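Local atomic coordinates of programmed cell death 6-interacting protein (Homo sapiens, PDB entry 5WA1), a protein that acts in multivesicular body biogenesis, cargo sorting, membrane repair and cytokinesis, its Bro1 domain, the part described here, binding ESCRT-III proteins of the CHMP4 family. Residues A277-S282 with S322-R327; L284-Q287 with E293-A296. One frame throughout, in Å; residues are numbered along the deposited sequence.

Contact 1 (A277-S282 with S322-R327)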
loop_
_atom_site.group_PDB
_atom_site.type_symbol
_atom_site.label_atom_id
_atom_site.label_comp_id
_atom_site.label_asym_id
_atom_site.label_seq_id
_atom_site.Cartn_x
_atom_site.Cartn_y
_atom_site.Cartn_z
ATOM N N ALA A 277 -4.612 -5.199 20.413
ATOM C CA ALA A 277 -4.190 -6.549 20.768
ATOM C C ALA A 277 -4.398 -6.807 22.263
ATOM O O ALA A 277 -4.919 -7.855 22.660
ATOM C CB ALA A 277 -2.720 -6.744 20.393
ATOM N N GLU A 278 -3.979 -5.860 23.105
ATOM C CA GLU A 278 -4.133 -6.040 24.557
ATOM C C GLU A 278 -5.601 -6.043 24.959
ATOM O O GLU A 278 -6.004 -6.772 25.876
ATOM C CB GLU A 278 -3.388 -4.940 25.302
ATOM C CG GLU A 278 -1.870 -5.029 25.240
ATOM C CD GLU A 278 -1.296 -6.188 26.060
ATOM O OE1 GLU A 278 -2.074 -7.033 26.572
ATOM O OE2 GLU A 278 -0.052 -6.261 26.189
ATOM N N TYR A 279 -6.414 -5.213 24.305
ATOM C CA TYR A 279 -7.829 -5.149 24.643
ATOM C C TYR A 279 -8.520 -6.470 24.338
ATOM O O TYR A 279 -9.258 -7.001 25.173
ATOM C CB TYR A 279 -8.505 -3.999 23.898
ATOM C CG TYR A 279 -9.998 -3.956 24.101
ATOM C CD1 TYR A 279 -10.538 -3.517 25.305
ATOM C CD2 TYR A 279 -10.867 -4.363 23.099
ATOM C CE1 TYR A 279 -11.900 -3.479 25.505
ATOM C CE2 TYR A 279 -12.236 -4.332 23.289
ATOM C CZ TYR A 279 -12.744 -3.890 24.493
ATOM O OH TYR A 279 -14.096 -3.850 24.685
ATOM N N HIS A 280 -8.284 -7.026 23.146
ATOM C CA HIS A 280 -8.935 -8.281 22.802
ATOM C C HIS A 280 -8.333 -9.452 23.563
ATOM O O HIS A 280 -9.047 -10.402 23.898
ATOM C CB HIS A 280 -8.885 -8.501 21.292
ATOM C CG HIS A 280 -9.812 -7.591 20.550
ATOM N ND1 HIS A 280 -11.163 -7.827 20.465
ATOM C CD2 HIS A 280 -9.592 -6.409 19.923
ATOM C CE1 HIS A 280 -11.739 -6.846 19.791
ATOM N NE2 HIS A 280 -10.808 -5.971 19.455
ATOM N N GLN A 281 -7.039 -9.399 23.870
ATOM C CA GLN A 281 -6.480 -10.432 24.729
ATOM C C GLN A 281 -7.064 -10.354 26.134
ATOM O O GLN A 281 -7.235 -11.389 26.782
ATOM C CB GLN A 281 -4.955 -10.322 24.769
ATOM C CG GLN A 281 -4.269 -11.551 25.365
ATOM C CD GLN A 281 -4.344 -12.747 24.442
ATOM O OE1 GLN A 281 -4.639 -12.607 23.253
ATOM N NE2 GLN A 281 -4.081 -13.933 24.978
ATOM N N SER A 282 -7.391 -9.148 26.609
ATOM C CA SER A 282 -7.974 -9.006 27.936
ATOM C C SER A 282 -9.372 -9.620 28.003
ATOM O O SER A 282 -9.760 -10.171 29.044
ATOM C CB SER A 282 -8.011 -7.528 28.351
ATOM O OG SER A 282 -9.170 -6.892 27.816
ATOM N N SER A 322 -10.889 4.882 23.960
ATOM C CA SER A 322 -10.393 5.203 25.295
ATOM C C SER A 322 -11.469 4.990 26.355
ATOM O O SER A 322 -11.196 4.431 27.426
ATOM C CB SER A 322 -9.892 6.644 25.323
ATOM O OG SER A 322 -9.210 6.916 26.528
ATOM N N ASP A 323 -12.700 5.430 26.069
ATOM C CA ASP A 323 -13.811 5.250 27.000
ATOM C C ASP A 323 -14.160 3.779 27.178
ATOM O O ASP A 323 -14.499 3.344 28.286
ATOM C CB ASP A 323 -15.032 6.021 26.503
ATOM C CG ASP A 323 -14.802 7.515 26.458
ATOM O OD1 ASP A 323 -13.876 7.995 27.144
ATOM O OD2 ASP A 323 -15.546 8.210 25.732
ATOM N N LYS A 324 -14.108 3.002 26.095
ATOM C CA LYS A 324 -14.385 1.573 26.189
ATOM C C LYS A 324 -13.380 0.887 27.106
ATOM O O LYS A 324 -13.753 0.086 27.972
ATOM C CB LYS A 324 -14.369 0.952 24.793
ATOM C CG LYS A 324 -14.730 -0.520 24.757
ATOM C CD LYS A 324 -14.947 -1.002 23.324
ATOM C CE LYS A 324 -13.681 -0.907 22.490
ATOM N NZ LYS A 324 -13.919 -1.295 21.068
ATOM N N ILE A 325 -12.098 1.207 26.938
ATOM C CA ILE A 325 -11.048 0.617 27.768
ATOM C C ILE A 325 -11.254 0.990 29.225
ATOM O O ILE A 325 -11.207 0.138 30.121
ATOM C CB ILE A 325 -9.662 1.066 27.271
ATOM C CG1 ILE A 325 -9.363 0.495 25.892
ATOM C CG2 ILE A 325 -8.566 0.681 28.280
ATOM C CD1 ILE A 325 -8.146 1.158 25.229
ATOM N N ASN A 326 -11.479 2.274 29.486
ATOM C CA ASN A 326 -11.540 2.724 30.867
ATOM C C ASN A 326 -12.840 2.313 31.545
ATOM O O ASN A 326 -12.851 2.091 32.757
ATOM C CB ASN A 326 -11.305 4.232 30.917
ATOM C CG ASN A 326 -9.852 4.590 30.622
ATOM O OD1 ASN A 326 -8.972 4.381 31.456
ATOM N ND2 ASN A 326 -9.590 5.095 29.422
ATOM N N ARG A 327 -13.931 2.163 30.790
ATOM C CA ARG A 327 -15.126 1.562 31.375
ATOM C C ARG A 327 -14.867 0.112 31.771
ATOM O O ARG A 327 -15.285 -0.324 32.849
ATOM C CB ARG A 327 -16.304 1.655 30.405
ATOM C CG ARG A 327 -17.076 2.960 30.508
ATOM C CD ARG A 327 -18.328 2.949 29.641
ATOM N NE ARG A 327 -18.033 3.170 28.227
ATOM C CZ ARG A 327 -17.985 2.211 27.306
ATOM N NH1 ARG A 327 -18.215 0.949 27.645
ATOM N NH2 ARG A 327 -17.712 2.516 26.044
#
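Tyr279 reaches from helix 262-287 to Lys324 and Ile325 of helix 319-340, joining the first and third helices of a run of three in the helical Bro1 domain, within the region that interacts with CHMP4 proteins. The backbones stay apart, with Tyr279 CA and Ile325 CA 7.3 Å from each other, and the phenol bridges the gap. Its CG lies anti to the backbone N (chi1 175°), which sends the ring across to the other helix. The buried side is the looser one: Tyr279 CD1 meets Ile325 CG1 at 4.2 Å, and Ile325 also packs on Ala302 of helix 291-311, the helix between these two in sequence. A face of the His280 imidazole receives Tyr279 CD2, 3.9 Å above its plane and over its centre, while His280 ND1 is bonded to Asp231. The solvent side is tight although more exposed. Here the aliphatic part of Lys324 crosses the phenol at about a right angle, bent at chi3 (64°), and its ammonium bonds to nothing on 277-282. The methylenes pass close by the hydroxyl: Tyr279 OH lies 3.3 Å from Lys324 CD and 3.4 Å from Lys324 CG.

Contact 2 (L284-Q287 with E293-A296); sequences LAKQ and EEIA
Lys286 and Glu294 form the polar half of this contact, a salt bridge in which Lys286 NZ donates to Glu294 OE1 over 2.9 Å. The carboxylate accepts on the syn lone pair of OE1, the side facing its other oxygen. A water closes a second path, taking a hydrogen bond from Lys286 NZ at 3.3 Å and giving one to Glu294 OE2 at 3.2 Å, so that both carboxylate oxygens are tied to the one ammonium. The lysine runs extended as far as CE, and the bend at chi4 (73°) turns only NZ, bringing it beside the oxygens, close to the carboxylate plane. Lys286 CD stays above that plane, 3.3 Å from Glu294 OE2. The apolar half is small and belongs to Ala285, whose CB points at the facing helix and sits 3.9 Å from Glu293 CG and 4.2 Å from Glu294 CB. This small side chain is consistent with the close backbones, Ala285 CA to Glu294 CA being 5.3 Å. Glu293 contributes its aliphatic stem, while its OE2 is engaged by Arg297 one helical turn on. Together these interactions close a helical hairpin, the end of helix 262-287 packed against the start of helix 291-311.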
loop_
_atom_site.group_PDB
_atom_site.type_symbol
_atom_site.label_atom_id
_atom_site.label_comp_id
_atom_site.label_asym_id
_atom_site.label_seq_id
_atom_site.Cartn_x
_atom_site.Cartn_y
_atom_site.Cartn_z
ATOM N N LEU A 284 -10.327 -12.263 26.291
ATOM C CA LEU A 284 -10.034 -13.684 26.448
ATOM C C LEU A 284 -9.656 -14.007 27.887
ATOM O O LEU A 284 -10.138 -14.993 28.455
ATOM C CB LEU A 284 -8.905 -14.095 25.502
ATOM C CG LEU A 284 -8.488 -15.569 25.536
ATOM C CD1 LEU A 284 -9.680 -16.490 25.296
ATOM C CD2 LEU A 284 -7.398 -15.827 24.497
ATOM N N ALA A 285 -8.798 -13.186 28.491
ATOM C CA ALA A 285 -8.420 -13.411 29.885
ATOM C C ALA A 285 -9.648 -13.418 30.788
ATOM O O ALA A 285 -9.781 -14.293 31.649
ATOM C CB ALA A 285 -7.425 -12.344 30.346
ATOM N N LYS A 286 -10.563 -12.462 30.589
ATOM C CA LYS A 286 -11.763 -12.408 31.422
ATOM C C LYS A 286 -12.607 -13.659 31.242
ATOM O O LYS A 286 -13.104 -14.233 32.225
ATOM C CB LYS A 286 -12.581 -11.156 31.093
ATOM C CG LYS A 286 -13.652 -10.820 32.141
ATOM C CD LYS A 286 -14.454 -9.579 31.755
ATOM C CE LYS A 286 -15.273 -9.035 32.935
ATOM N NZ LYS A 286 -14.396 -8.361 33.970
ATOM N N GLN A 287 -12.781 -14.097 29.993
ATOM C CA GLN A 287 -13.555 -15.297 29.712
ATOM C C GLN A 287 -12.973 -16.510 30.409
ATOM O O GLN A 287 -13.715 -17.415 30.803
ATOM C CB GLN A 287 -13.610 -15.549 28.206
ATOM C CG GLN A 287 -14.555 -14.640 27.479
ATOM C CD GLN A 287 -14.371 -14.713 25.972
ATOM O OE1 GLN A 287 -13.414 -15.316 25.480
ATOM N NE2 GLN A 287 -15.280 -14.085 25.237
ATOM N N GLU A 293 -4.943 -10.830 35.152
ATOM C CA GLU A 293 -4.376 -10.625 33.823
ATOM C C GLU A 293 -5.227 -9.669 32.998
ATOM O O GLU A 293 -4.692 -8.824 32.271
ATOM C CB GLU A 293 -4.217 -11.959 33.091
ATOM C CG GLU A 293 -3.828 -11.755 31.624
ATOM C CD GLU A 293 -3.624 -13.044 30.842
ATOM O OE1 GLU A 293 -3.584 -14.130 31.462
ATOM O OE2 GLU A 293 -3.492 -12.963 29.594
ATOM N N GLU A 294 -6.557 -9.779 33.098
ATOM C CA GLU A 294 -7.419 -8.858 32.361
ATOM C C GLU A 294 -7.102 -7.410 32.714
ATOM O O GLU A 294 -7.005 -6.554 31.825
ATOM C CB GLU A 294 -8.901 -9.145 32.639
ATOM C CG GLU A 294 -9.799 -8.205 31.827
ATOM C CD GLU A 294 -11.223 -8.036 32.360
ATOM O OE1 GLU A 294 -11.554 -8.587 33.439
ATOM O OE2 GLU A 294 -12.014 -7.335 31.670
ATOM N N ILE A 295 -6.934 -7.127 34.009
ATOM C CA ILE A 295 -6.646 -5.770 34.470
ATOM C C ILE A 295 -5.293 -5.304 33.947
ATOM O O ILE A 295 -5.141 -4.158 33.508
ATOM C CB ILE A 295 -6.707 -5.709 36.012
ATOM C CG1 ILE A 295 -8.153 -5.787 36.491
ATOM C CG2 ILE A 295 -6.049 -4.428 36.520
ATOM C CD1 ILE A 295 -8.303 -6.107 37.980
ATOM N N ALA A 296 -4.280 -6.172 34.018
ATOM C CA ALA A 296 -2.945 -5.797 33.555
ATOM C C ALA A 296 -2.956 -5.436 32.077
ATOM O O ALA A 296 -2.291 -4.483 31.654
ATOM C CB ALA A 296 -1.958 -6.935 33.806
HETATM O O HOH W 1 -14.330 -5.397 32.611
#

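How the contacts relate
Both contacts use helix 262-287, but they hold it to different partners: contact 2 to its immediate successor in the chain, helix 291-311, and contact 1 to the helix after that, 319-340. Contact 2 is therefore nested within the chain segment closed by contact 1. Their centres are 10 Å apart, and they touch where Ser282 O packs on Glu294 CG at 3.4 Å. Each is partly buried, with a buried apolar portion beside a lysine nearer the surface. The chemistry differs: in contact 1 a ring spans widely spaced backbones by packing alone, whereas in contact 2 an alanine sits where the backbones come close and an ion pair with its water secures the more exposed side.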